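Phenylalanine hydroxylase (Colwellia psychrerythraea, PDB 2V27) probably catalyses the iron-dependent, tetrahydrobiopterin-driven hydroxylation of L-phenylalanine to L-tyrosine by molecular oxygen, the first step of phenylalanine degradation. Local coordinates at residues G89-L94 / R160-T165; F125-L130 / T165-L170; L177-Y180 / V184-S187. One frame throughout, in Å; residues are numbered along the deposited sequence. Where two conformers were deposited one is given.

Contact 1 (G89-L94 / R160-T165). With SO4 (sulfate ion), chain F.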
ATOM      1  N   GLY B  89       7.085  24.936  -7.982  1.00 16.88           N
ATOM      2  CA  GLY B  89       7.379  26.368  -7.882  1.00 15.78           C
ATOM      3  C   GLY B  89       6.112  27.229  -7.807  1.00 14.60           C
ATOM      4  O   GLY B  89       5.970  28.078  -6.913  1.00 15.54           O
ATOM      5  N   GLU B  90       5.179  26.917  -8.695  1.00 13.55           N
ATOM      6  CA  GLU B  90       3.926  27.619  -8.769  1.00 14.13           C
ATOM      7  C   GLU B  90       3.036  27.312  -7.555  1.00 12.92           C
ATOM      8  O   GLU B  90       2.375  28.231  -7.019  1.00 12.46           O
ATOM      9  CB  GLU B  90       3.228  27.365 -10.087  1.00 13.90           C
ATOM     10  CG  GLU B  90       3.799  28.258 -11.213  1.00 19.06           C
ATOM     11  CD  GLU B  90       3.377  29.725 -11.068  1.00 22.04           C
ATOM     12  OE1 GLU B  90       4.125  30.547 -10.447  1.00 21.44           O
ATOM     13  OE2 GLU B  90       2.258  30.041 -11.527  1.00 26.19           O
ATOM     14  N   PHE B  91       3.050  26.069  -7.071  1.00 13.25           N
ATOM     15  CA  PHE B  91       2.290  25.753  -5.861  1.00 11.92           C
ATOM     16  C   PHE B  91       2.731  26.608  -4.663  1.00 12.22           C
ATOM     17  O   PHE B  91       1.898  27.231  -3.988  1.00 10.40           O
ATOM     18  CB  PHE B  91       2.449  24.270  -5.530  1.00 12.90           C
ATOM     19  CG  PHE B  91       1.615  23.850  -4.360  1.00 13.71           C
ATOM     20  CD1 PHE B  91       0.276  23.472  -4.540  1.00 13.74           C
ATOM     21  CD2 PHE B  91       2.167  23.841  -3.071  1.00 17.36           C
ATOM     22  CE1 PHE B  91      -0.510  23.090  -3.443  1.00 14.40           C
ATOM     23  CE2 PHE B  91       1.380  23.470  -1.972  1.00 17.95           C
ATOM     24  CZ  PHE B  91       0.063  23.083  -2.168  1.00 15.56           C
ATOM     25  N   PHE B  92       4.040  26.650  -4.402  1.00 10.50           N
ATOM     26  CA  PHE B  92       4.588  27.502  -3.346  1.00 10.26           C
ATOM     27  C   PHE B  92       4.219  28.995  -3.568  1.00  9.70           C
ATOM     28  O   PHE B  92       3.801  29.701  -2.648  1.00 10.76           O
ATOM     29  CB  PHE B  92       6.111  27.346  -3.171  1.00 10.43           C
ATOM     30  CG  PHE B  92       6.497  26.012  -2.615  1.00 13.00           C
ATOM     31  CD1 PHE B  92       7.173  25.103  -3.394  1.00 15.32           C
ATOM     32  CD2 PHE B  92       6.233  25.709  -1.295  1.00 14.21           C
ATOM     33  CE1 PHE B  92       7.544  23.846  -2.868  1.00 15.25           C
ATOM     34  CE2 PHE B  92       6.621  24.438  -0.746  1.00 14.95           C
ATOM     35  CZ  PHE B  92       7.247  23.541  -1.553  1.00 13.97           C
ATOM     36  N   ARG B  93       4.394  29.466  -4.797  1.00 10.19           N
ATOM     37  CA  ARG B  93       4.063  30.864  -5.101  1.00 10.22           C
ATOM     38  C   ARG B  93       2.597  31.160  -4.784  1.00 10.69           C
ATOM     39  O   ARG B  93       2.281  32.183  -4.085  1.00 10.24           O
ATOM     40  CB  ARG B  93       4.355  31.136  -6.576  1.00 11.60           C
ATOM     41  CG  ARG B  93       4.291  32.628  -6.962  1.00 13.59           C
ATOM     42  CD  ARG B  93       2.887  33.038  -7.440  1.00 12.00           C
ATOM     43  NE  ARG B  93       2.511  32.483  -8.738  1.00 11.76           N
ATOM     44  CZ  ARG B  93       1.418  32.850  -9.395  1.00 13.35           C
ATOM     45  NH1 ARG B  93       0.646  33.781  -8.858  1.00 10.74           N
ATOM     46  NH2 ARG B  93       1.104  32.322 -10.583  1.00 14.94           N
ATOM     47  N   LEU B  94       1.694  30.293  -5.252  1.00 10.57           N
ATOM     48  CA  LEU B  94       0.256  30.516  -4.932  1.00  9.10           C
ATOM     49  C   LEU B  94      -0.020  30.547  -3.434  1.00  9.70           C
ATOM     50  O   LEU B  94      -0.660  31.494  -2.949  1.00  9.48           O
ATOM     51  CB  LEU B  94      -0.668  29.570  -5.689  1.00 10.11           C
ATOM     52  CG  LEU B  94      -0.544  29.762  -7.218  1.00  9.47           C
ATOM     53  CD1 LEU B  94      -1.177  28.504  -7.852  1.00  9.50           C
ATOM     54  CD2 LEU B  94      -1.292  31.051  -7.682  1.00 11.30           C
ATOM     55  N   ARG B 160       7.079  16.690   2.823  1.00  8.60           N
ATOM     56  CA  ARG B 160       6.955  15.685   3.864  1.00  8.62           C
ATOM     57  C   ARG B 160       6.271  16.343   5.074  1.00  7.03           C
ATOM     58  O   ARG B 160       5.307  15.796   5.682  1.00  7.92           O
ATOM     59  CB  ARG B 160       8.348  15.094   4.220  1.00  9.16           C
ATOM     60  CG  ARG B 160       8.370  14.120   5.376  1.00  8.85           C
ATOM     61  CD  ARG B 160       9.807  13.574   5.557  1.00  9.25           C
ATOM     62  NE  ARG B 160      10.243  12.766   4.416  1.00  8.95           N
ATOM     63  CZ  ARG B 160      11.368  12.976   3.751  1.00 10.59           C
ATOM     64  NH1 ARG B 160      12.217  13.948   4.139  1.00 11.01           N
ATOM     65  NH2 ARG B 160      11.628  12.213   2.689  1.00 10.98           N
ATOM     66  N   LEU B 161       6.721  17.554   5.424  1.00  7.39           N
ATOM     67  CA  LEU B 161       6.087  18.345   6.465  1.00  8.39           C
ATOM     68  C   LEU B 161       4.587  18.586   6.150  1.00  7.07           C
ATOM     69  O   LEU B 161       3.711  18.389   7.008  1.00  7.96           O
ATOM     70  CB  LEU B 161       6.802  19.692   6.676  1.00  8.45           C
ATOM     71  CG  LEU B 161       6.152  20.649   7.700  1.00  8.87           C
ATOM     72  CD1 LEU B 161       5.942  20.051   9.142  1.00  9.26           C
ATOM     73  CD2 LEU B 161       6.982  21.975   7.774  1.00 11.24           C
ATOM     74  N   TYR B 162       4.278  18.952   4.914  1.00  7.68           N
ATOM     75  CA  TYR B 162       2.924  19.249   4.471  1.00  8.03           C
ATOM     76  C   TYR B 162       2.093  17.964   4.599  1.00  7.59           C
ATOM     77  O   TYR B 162       0.952  17.988   5.115  1.00  6.47           O
ATOM     78  CB  TYR B 162       3.001  19.679   3.003  1.00  9.00           C
ATOM     79  CG  TYR B 162       1.731  20.302   2.419  1.00  9.48           C
ATOM     80  CD1 TYR B 162       1.525  21.689   2.516  1.00 10.79           C
ATOM     81  CD2 TYR B 162       0.764  19.527   1.795  1.00 11.66           C
ATOM     82  CE1 TYR B 162       0.389  22.303   1.995  1.00 10.95           C
ATOM     83  CE2 TYR B 162      -0.402  20.150   1.235  1.00  9.56           C
ATOM     84  CZ  TYR B 162      -0.536  21.551   1.351  1.00 11.28           C
ATOM     85  OH  TYR B 162      -1.631  22.278   0.875  1.00 13.32           O
ATOM     86  N   TRP B 163       2.684  16.836   4.204  1.00  7.49           N
ATOM     87  CA  TRP B 163       1.983  15.560   4.208  1.00  6.26           C
ATOM     88  C   TRP B 163       1.504  15.234   5.625  1.00  7.55           C
ATOM     89  O   TRP B 163       0.356  14.858   5.825  1.00  6.80           O
ATOM     90  CB  TRP B 163       2.938  14.463   3.705  1.00  7.77           C
ATOM     91  CG  TRP B 163       2.307  13.098   3.658  1.00  8.18           C
ATOM     92  CD1 TRP B 163       2.501  12.038   4.552  1.00  9.14           C
ATOM     93  CD2 TRP B 163       1.443  12.602   2.630  1.00  8.27           C
ATOM     94  NE1 TRP B 163       1.771  10.930   4.128  1.00  8.16           N
ATOM     95  CE2 TRP B 163       1.129  11.237   2.944  1.00  6.69           C
ATOM     96  CE3 TRP B 163       0.880  13.180   1.483  1.00  7.05           C
ATOM     97  CZ2 TRP B 163       0.256  10.456   2.133  1.00  8.91           C
ATOM     98  CZ3 TRP B 163       0.039  12.403   0.672  1.00  9.20           C
ATOM     99  CH2 TRP B 163      -0.266  11.052   1.001  1.00 11.30           C
ATOM    100  N   PHE B 164       2.408  15.377   6.583  1.00  7.57           N
ATOM    101  CA  PHE B 164       2.089  15.010   7.934  1.00  7.50           C
ATOM    102  C   PHE B 164       1.284  16.024   8.734  1.00  7.30           C
ATOM    103  O   PHE B 164       0.943  15.752   9.896  1.00  8.35           O
ATOM    104  CB  PHE B 164       3.370  14.631   8.644  1.00  7.76           C
ATOM    105  CG  PHE B 164       3.882  13.273   8.210  1.00  7.09           C
ATOM    106  CD1 PHE B 164       5.087  13.141   7.483  1.00  8.24           C
ATOM    107  CD2 PHE B 164       3.107  12.123   8.509  1.00  7.68           C
ATOM    108  CE1 PHE B 164       5.572  11.851   7.098  1.00  8.02           C
ATOM    109  CE2 PHE B 164       3.541  10.848   8.144  1.00  7.47           C
ATOM    110  CZ  PHE B 164       4.787  10.702   7.447  1.00  7.52           C
ATOM    111  N   THR B 165       0.974  17.195   8.137  1.00  7.40           N
ATOM    112  CA  THR B 165       0.192  18.256   8.815  1.00  7.32           C
ATOM    113  C   THR B 165      -1.066  18.508   7.977  1.00  6.93           C
ATOM    114  O   THR B 165      -2.113  17.938   8.247  1.00  8.30           O
ATOM    115  CB  THR B 165       1.043  19.575   9.017  1.00  6.83           C
ATOM    116  OG1 THR B 165       1.669  19.973   7.779  1.00  6.44           O
ATOM    117  CG2 THR B 165       2.128  19.291  10.061  1.00  7.92           C
TER
HETATM  118  S   SO4 F3009      -2.192  35.430 -10.450  1.00 12.87           S
HETATM  119  O1  SO4 F3009      -1.639  34.044 -10.594  1.00 13.63           O
HETATM  120  O2  SO4 F3009      -2.816  35.735 -11.756  1.00 13.40           O
HETATM  121  O3  SO4 F3009      -3.173  35.534  -9.364  1.00 13.66           O
HETATM  122  O4  SO4 F3009      -1.030  36.336 -10.158  1.00 13.98           O

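Contact 2 (F125-L130 / T165-L170). With FE (Fe (III) ion), chain E.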
ATOM      1  N   PHE B 125     -14.094  20.435   0.491  1.00  9.81           N
ATOM      2  CA  PHE B 125     -14.540  19.815   1.711  1.00  9.57           C
ATOM      3  C   PHE B 125     -13.369  19.524   2.676  1.00  8.90           C
ATOM      4  O   PHE B 125     -13.456  19.765   3.915  1.00  8.79           O
ATOM      5  CB  PHE B 125     -15.332  18.544   1.396  1.00 10.17           C
ATOM      6  CG  PHE B 125     -16.025  17.990   2.590  1.00  8.81           C
ATOM      7  CD1 PHE B 125     -17.389  18.251   2.828  1.00 10.91           C
ATOM      8  CD2 PHE B 125     -15.328  17.158   3.424  1.00 12.59           C
ATOM      9  CE1 PHE B 125     -18.028  17.718   3.984  1.00 12.13           C
ATOM     10  CE2 PHE B 125     -15.920  16.620   4.528  1.00 11.40           C
ATOM     11  CZ  PHE B 125     -17.248  16.869   4.833  1.00 12.80           C
ATOM     12  N   GLY B 126     -12.272  19.006   2.134  1.00  8.76           N
ATOM     13  CA  GLY B 126     -11.158  18.623   3.006  1.00  9.39           C
ATOM     14  C   GLY B 126     -10.336  19.770   3.606  1.00  8.50           C
ATOM     15  O   GLY B 126      -9.900  19.669   4.770  1.00  9.30           O
ATOM     16  N   HIS B 127     -10.012  20.794   2.775  1.00  8.81           N
ATOM     17  CA  HIS B 127      -9.095  21.878   3.203  1.00  9.14           C
ATOM     18  C   HIS B 127      -9.753  23.235   3.481  1.00 10.23           C
ATOM     19  O   HIS B 127      -9.427  23.941   4.437  1.00 10.09           O
ATOM     20  CB  HIS B 127      -7.956  22.071   2.195  1.00 10.46           C
ATOM     21  CG  HIS B 127      -7.024  20.890   2.089  1.00 10.74           C
ATOM     22  ND1 HIS B 127      -6.390  20.308   3.179  1.00 11.41           N
ATOM     23  CD2 HIS B 127      -6.656  20.163   1.010  1.00  9.21           C
ATOM     24  CE1 HIS B 127      -5.654  19.289   2.759  1.00 12.65           C
ATOM     25  NE2 HIS B 127      -5.807  19.168   1.458  1.00 11.70           N
ATOM     26  N   CYS B 128     -10.720  23.608   2.647  1.00  8.68           N
ATOM     27  CA  CYS B 128     -11.208  24.983   2.720  1.00  9.36           C
ATOM     28  C   CYS B 128     -11.850  25.344   4.093  1.00  8.77           C
ATOM     29  O   CYS B 128     -11.699  26.479   4.557  1.00 10.68           O
ATOM     30  CB  CYS B 128     -12.145  25.270   1.544  1.00  7.38           C
ATOM     31  SG  CYS B 128     -11.207  25.537   0.040  1.00 11.86           S
ATOM     32  N   PRO B 129     -12.551  24.412   4.763  1.00  7.97           N
ATOM     33  CA  PRO B 129     -13.072  24.867   6.060  1.00  8.64           C
ATOM     34  C   PRO B 129     -11.972  25.320   7.053  1.00  9.83           C
ATOM     35  O   PRO B 129     -12.179  26.271   7.842  1.00  8.74           O
ATOM     36  CB  PRO B 129     -13.814  23.633   6.610  1.00  9.63           C
ATOM     37  CG  PRO B 129     -14.189  22.853   5.376  1.00  8.48           C
ATOM     38  CD  PRO B 129     -12.988  23.029   4.439  1.00  8.83           C
ATOM     39  N   LEU B 130     -10.806  24.679   7.015  1.00  8.83           N
ATOM     40  CA  LEU B 130      -9.726  25.118   7.876  1.00  7.48           C
ATOM     41  C   LEU B 130      -8.989  26.379   7.413  1.00  7.38           C
ATOM     42  O   LEU B 130      -8.317  27.038   8.223  1.00  7.66           O
ATOM     43  CB  LEU B 130      -8.782  23.932   8.163  1.00  7.53           C
ATOM     44  CG  LEU B 130      -9.400  23.012   9.217  1.00 10.21           C
ATOM     45  CD1 LEU B 130      -8.648  21.650   9.134  1.00 12.52           C
ATOM     46  CD2 LEU B 130      -9.300  23.582  10.599  1.00 12.83           C
ATOM     47  N   THR B 165       0.974  17.195   8.137  1.00  7.40           N
ATOM     48  CA  THR B 165       0.192  18.256   8.815  1.00  7.32           C
ATOM     49  C   THR B 165      -1.066  18.508   7.977  1.00  6.93           C
ATOM     50  O   THR B 165      -2.113  17.938   8.247  1.00  8.30           O
ATOM     51  CB  THR B 165       1.043  19.575   9.017  1.00  6.83           C
ATOM     52  OG1 THR B 165       1.669  19.973   7.779  1.00  6.44           O
ATOM     53  CG2 THR B 165       2.128  19.291  10.061  1.00  7.92           C
ATOM     54  N   ILE B 166      -0.951  19.323   6.938  1.00  5.68           N
ATOM     55  CA  ILE B 166      -2.114  19.669   6.124  1.00  7.01           C
ATOM     56  C   ILE B 166      -2.840  18.465   5.524  1.00  5.24           C
ATOM     57  O   ILE B 166      -4.089  18.514   5.414  1.00  7.21           O
ATOM     58  CB  ILE B 166      -1.657  20.697   5.048  1.00  8.07           C
ATOM     59  CG1 ILE B 166      -1.330  22.038   5.793  1.00 11.43           C
ATOM     60  CG2 ILE B 166      -2.747  20.909   3.927  1.00  5.18           C
ATOM     61  CD1 ILE B 166      -0.679  23.064   4.964  1.00 18.31           C
ATOM     62  N   GLU B 167      -2.097  17.425   5.077  1.00  5.95           N
ATOM     63  CA  GLU B 167      -2.799  16.291   4.474  1.00  6.87           C
ATOM     64  C   GLU B 167      -3.272  15.249   5.521  1.00  5.97           C
ATOM     65  O   GLU B 167      -4.446  14.820   5.472  1.00  6.60           O
ATOM     66  CB  GLU B 167      -2.011  15.653   3.307  1.00  8.04           C
ATOM     67  CG  GLU B 167      -1.747  16.679   2.220  1.00 10.31           C
ATOM     68  CD  GLU B 167      -3.035  17.066   1.441  1.00 11.37           C
ATOM     69  OE1 GLU B 167      -2.954  18.026   0.644  1.00 13.60           O
ATOM     70  OE2 GLU B 167      -4.106  16.418   1.573  1.00 13.27           O
ATOM     71  N   PHE B 168      -2.388  14.812   6.421  1.00  7.04           N
ATOM     72  CA  PHE B 168      -2.704  13.693   7.334  1.00  6.46           C
ATOM     73  C   PHE B 168      -2.595  13.992   8.823  1.00  7.64           C
ATOM     74  O   PHE B 168      -2.481  13.089   9.648  1.00  8.49           O
ATOM     75  CB  PHE B 168      -1.875  12.433   6.923  1.00  6.36           C
ATOM     76  CG  PHE B 168      -2.416  11.805   5.671  1.00  9.33           C
ATOM     77  CD1 PHE B 168      -2.017  12.265   4.427  1.00 11.65           C
ATOM     78  CD2 PHE B 168      -3.444  10.860   5.746  1.00 11.19           C
ATOM     79  CE1 PHE B 168      -2.615  11.784   3.255  1.00 10.80           C
ATOM     80  CE2 PHE B 168      -4.040  10.370   4.585  1.00 11.09           C
ATOM     81  CZ  PHE B 168      -3.612  10.840   3.328  1.00  9.56           C
ATOM     82  N   GLY B 169      -2.656  15.273   9.170  1.00  7.54           N
ATOM     83  CA  GLY B 169      -2.562  15.663  10.577  1.00  7.67           C
ATOM     84  C   GLY B 169      -3.713  15.209  11.451  1.00  7.10           C
ATOM     85  O   GLY B 169      -4.869  15.238  11.043  1.00  7.78           O
ATOM     86  N   LEU B 170      -3.347  14.787  12.654  1.00  7.44           N
ATOM     87  CA  LEU B 170      -4.319  14.439  13.663  1.00  8.36           C
ATOM     88  C   LEU B 170      -4.138  15.315  14.893  1.00  9.92           C
ATOM     89  O   LEU B 170      -3.087  15.961  15.069  1.00  8.99           O
ATOM     90  CB  LEU B 170      -4.152  12.965  14.103  1.00  9.24           C
ATOM     91  CG  LEU B 170      -4.230  11.911  12.986  1.00  9.41           C
ATOM     92  CD1 LEU B 170      -4.119  10.499  13.618  1.00  9.10           C
ATOM     93  CD2 LEU B 170      -5.550  12.033  12.223  1.00 10.42           C
TER
HETATM   94 FE    FE E3008      -4.953  17.839  -0.004  1.00 10.69          FE
HETATM   95  O   HOH W   1      -3.907  16.677  -1.631  1.00 21.08           O
HETATM   96  O   HOH W   2      -4.775  19.303  -1.492  1.00 13.87           O

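Contact 3 (L177-Y180 / V184-S187)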
ATOM      1  N   LEU B 177      -9.110  11.357  20.006  0.50 13.82           N
ATOM      2  CA  LEU B 177      -8.412  11.636  18.745  0.50 12.34           C
ATOM      3  C   LEU B 177      -9.322  12.377  17.774  0.50 11.96           C
ATOM      4  O   LEU B 177     -10.503  11.984  17.587  0.50 11.51           O
ATOM      5  CB  LEU B 177      -7.965  10.318  18.125  0.50 12.54           C
ATOM      6  CG  LEU B 177      -6.861  10.297  17.078  0.50 13.48           C
ATOM      7  CD1 LEU B 177      -5.514  10.678  17.714  0.50 12.50           C
ATOM      8  CD2 LEU B 177      -6.786   8.895  16.433  0.50 11.98           C
ATOM      9  N   ARG B 178      -8.768  13.420  17.134  1.00 10.07           N
ATOM     10  CA  ARG B 178      -9.513  14.182  16.123  1.00  9.69           C
ATOM     11  C   ARG B 178      -8.623  14.335  14.901  1.00  9.50           C
ATOM     12  O   ARG B 178      -7.409  14.003  14.899  1.00  9.50           O
ATOM     13  CB  ARG B 178      -9.994  15.545  16.660  1.00  9.37           C
ATOM     14  CG  ARG B 178     -10.985  15.485  17.875  1.00 10.61           C
ATOM     15  CD  ARG B 178     -12.324  14.902  17.471  1.00 13.71           C
ATOM     16  NE  ARG B 178     -13.305  15.042  18.542  1.00 15.46           N
ATOM     17  CZ  ARG B 178     -13.479  14.114  19.478  1.00 15.34           C
ATOM     18  NH1 ARG B 178     -12.730  13.008  19.427  1.00 15.66           N
ATOM     19  NH2 ARG B 178     -14.401  14.276  20.453  1.00 17.49           N
ATOM     20  N   ILE B 179      -9.226  14.905  13.870  1.00  9.24           N
ATOM     21  CA  ILE B 179      -8.604  15.037  12.549  1.00  9.18           C
ATOM     22  C   ILE B 179      -8.531  16.475  12.045  1.00  8.77           C
ATOM     23  O   ILE B 179      -9.539  17.184  12.107  1.00  9.55           O
ATOM     24  CB  ILE B 179      -9.427  14.270  11.469  1.00  9.25           C
ATOM     25  CG1 ILE B 179      -9.639  12.806  11.896  1.00 10.90           C
ATOM     26  CG2 ILE B 179      -8.694  14.315  10.108  1.00  9.22           C
ATOM     27  CD1 ILE B 179     -10.864  12.188  11.224  1.00 11.21           C
ATOM     28  N   TYR B 180      -7.350  16.893  11.576  1.00  8.80           N
ATOM     29  CA  TYR B 180      -7.307  18.167  10.859  1.00  7.58           C
ATOM     30  C   TYR B 180      -6.791  18.054   9.417  1.00  8.09           C
ATOM     31  O   TYR B 180      -6.987  18.970   8.620  1.00  9.41           O
ATOM     32  CB  TYR B 180      -6.601  19.310  11.647  1.00  7.21           C
ATOM     33  CG  TYR B 180      -5.099  19.243  11.699  1.00  7.45           C
ATOM     34  CD1 TYR B 180      -4.325  19.979  10.779  1.00  7.63           C
ATOM     35  CD2 TYR B 180      -4.431  18.394  12.618  1.00  6.53           C
ATOM     36  CE1 TYR B 180      -2.946  19.907  10.811  1.00  8.84           C
ATOM     37  CE2 TYR B 180      -3.034  18.327  12.676  1.00  7.75           C
ATOM     38  CZ  TYR B 180      -2.295  19.075  11.773  1.00  7.03           C
ATOM     39  OH  TYR B 180      -0.898  19.023  11.711  1.00  8.19           O
ATOM     40  N   VAL B 184      -7.542  13.057   5.097  1.00  7.99           N
ATOM     41  CA  VAL B 184      -8.321  12.184   5.946  1.00  8.49           C
ATOM     42  C   VAL B 184      -9.771  12.667   5.917  1.00  8.39           C
ATOM     43  O   VAL B 184     -10.715  11.860   5.735  1.00  8.58           O
ATOM     44  CB  VAL B 184      -7.783  12.227   7.404  1.00  7.86           C
ATOM     45  CG1 VAL B 184      -8.569  11.244   8.275  1.00  8.69           C
ATOM     46  CG2 VAL B 184      -6.273  11.867   7.500  1.00  7.05           C
ATOM     47  N   LEU B 185      -9.973  13.998   6.092  1.00  8.33           N
ATOM     48  CA  LEU B 185     -11.326  14.588   6.232  1.00 10.20           C
ATOM     49  C   LEU B 185     -12.223  14.340   5.042  1.00  9.79           C
ATOM     50  O   LEU B 185     -13.452  14.364   5.210  1.00 11.75           O
ATOM     51  CB  LEU B 185     -11.212  16.135   6.510  1.00 10.57           C
ATOM     52  CG  LEU B 185     -10.671  16.506   7.901  1.00  9.25           C
ATOM     53  CD1 LEU B 185     -10.128  17.929   8.039  1.00 12.33           C
ATOM     54  CD2 LEU B 185     -11.764  16.367   8.956  1.00 14.24           C
ATOM     55  N   SER B 186     -11.645  14.258   3.849  1.00  8.78           N
ATOM     56  CA  SER B 186     -12.468  14.109   2.664  1.00  9.18           C
ATOM     57  C   SER B 186     -12.723  12.654   2.259  1.00 10.08           C
ATOM     58  O   SER B 186     -13.289  12.438   1.228  1.00 10.48           O
ATOM     59  CB  SER B 186     -11.846  14.869   1.482  1.00 10.26           C
ATOM     60  OG  SER B 186     -10.574  14.289   1.127  1.00 12.17           O
ATOM     61  N   SER B 187     -12.303  11.678   3.065  1.00  7.99           N
ATOM     62  CA  SER B 187     -12.350  10.262   2.683  1.00  9.45           C
ATOM     63  C   SER B 187     -12.919   9.391   3.807  1.00  8.92           C
ATOM     64  O   SER B 187     -12.354   9.344   4.888  1.00  9.64           O
ATOM     65  CB  SER B 187     -10.924   9.749   2.414  1.00  9.94           C
ATOM     66  OG  SER B 187     -10.899   8.339   2.226  1.00  9.21           O
TER

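Contact 1 (G89-L94 / R160-T165)
Phe91 and Tyr162 meet between two helical segments, 89-94 and 160-165, whose backbones stay far apart, with 12.2 Å between Phe91 CA and Tyr162 CA. Two long aromatic side chains, approaching from opposite directions, therefore do all the bridging. The Phe91 ring puts its far end, CZ, 3.6 Å from Tyr162 OH, and that oxygen lies at the Phe91 edge, close to the ring plane. The pair is an offset edge-to-face stack, with the edge of Phe91 toward the face of Tyr162, centroids 5.8 Å apart and planes at 83°. Phe91 reaches this position because CG stands anti to the backbone N (chi1 -176°), which carries the ring straight out from its helix; Tyr162 extends in the same way. In the mainly helical catalytic domain of the biopterin-dependent hydroxylases, this joins helix 88-96 to helix 152-167, the helix that carries the iron ligand Glu167. His274, from the C-terminal histidine tag, stacks on Phe91 and meets Tyr162 edge-to-face.

Away from the aromatic pair, Arg93 grips Glu90 in a side-on salt bridge: NE bonds to Glu90 OE1 at 3.0 Å with a nearly straight N-H (165°), and NH2 reaches Glu90 OE2 at 2.7 Å. Glu97 is a second charged partner, at Arg93 NH1. At another edge of the guanidinium group sits a sulfate, probably from the crystallisation liquor, whose O1 is held by Arg93 NH1 at 2.9 Å and by Arg93 NH2 at 3.2 Å; Tyr80 and Lys99 also bind this ion. Leu94 CD2 lies over one guanidinium face, 3.5 Å above its plane and displaced toward the rim. With an alanine here in place of Arg93, the Glu90 carboxylate would probably be left without its charged mate and free to turn, and the sulfate without two donors.

Contact 2 (F125-L130 / T165-L170)
His127 reaches across to Ile166 and Glu167 from a kinked helix, and its side chain can be followed atom by atom. CB points toward segment 165-170, and CG stands anti to the carbonyl carbon (chi1 -65°), sending the imidazole between the two helices. ND1 passes Ile166 CG2 at 3.8 Å. Next, CE1 comes to 3.2 Å from Ile166 O, which lies at the ring edge near its plane, while Ile166 CG2 approaches the same CE1 to 3.5 Å. On the other branch CD2 faces the metal without bonding to it. The tip, NE2, binds the ferric ion at 2.2 Å.

Glu167 holds the same ion with both carboxylate oxygens, OE1 at 2.1 Å and OE2 at 2.3 Å from the iron. Together with His122, five residues before His127 on helix 120-131, these residues form the facial triad of two histidines and one carboxylate found in the aromatic amino acid hydroxylases; two waters complete the coordination. The carboxylate stands almost square to the imidazole, the planes 86° apart, and OE2 lies near the ring plane. Each oxygen sits 3.2 Å from His127 NE2, a closeness imposed by the shared metal. Glu167 CB points away from segment 125-130, but a bend at chi2 (-71°) brings the carboxylate back to the iron. Phe136 and Tyr139 of helix 134-147 also pack on Ile166.

Contact 3 (L177-Y180 / V184-S187)
Val184 opens the second segment with its side chain directed at Ile179, on the last position of strand 176-179. The isoleucine's short branch does most of the touching: Ile179 CG2 lies 3.5 Å from Val184 CB and 3.6 Å from Val184 CG1, and Ile179 CD1 extends the contact along the same methyl at 3.9 Å. In Ile179, CG2 is anti to the backbone N and CG1 is anti to the carbonyl carbon (chi1 -54°), an arrangement that splits the side chain around the valine's CG1 methyl.

Leu185 follows, and here the backbones come nearest each other, with Leu185 CA 6.9 Å from Ile179 CA. Its CG sits 3.7 Å from Ile179 CG2, which is thus shared by two partners. One leucine methyl, CD1, runs on to the backbone and stops 3.4 Å from Tyr180 O; the bond from Tyr180 CA to CB points away from segment 184-187. Thr191 and Met195 of helix 188-196 also pack on Ile179, and Phe168 adds to the cover of Val184.

At Ser186 the chain leaves helical geometry. Its hydroxyl is hydrogen-bonded to Gly182 O within the short helix and to ND1 of the iron ligand His122. Ser187 closes the turn, its N bonding to Val184 O at 3.1 Å; it is the N-cap of the next helix, its OG hydrogen-bonded to the N of Glu190. Phe261 of the second protein chain packs on this serine.

The chain thus passes from the edge strand 176-179 of a mixed sheet, through the short helix 182-185, into helix 188-196, which packs back on Ile179, and it delivers a second-shell serine that is likely to help orient an iron-binding histidine.

In the fold
The three contacts lie at different distances from one ferric ion. Contact 2 holds two of its protein ligands, while contact 1 comes close from one flank, with the Tyr162 side chain about 5 Å from the iron, and contact 3 from another, with the Leu185 side chain about 9 Å away. Contacts 1 and 2 share Thr165 on helix 152-167, where probable backbone hydrogen bonds from Glu167 N to Tyr162 O and from Phe168 N to Trp163 O span a wider, pi-type turn. Contacts 2 and 3 have centres about 7 Å apart and are joined by Gly169 O and Tyr180 N at 3.0 Å. Contacts 1 and 3, about 19 Å apart between centres, meet where Tyr180 OH packs on Thr165 CA.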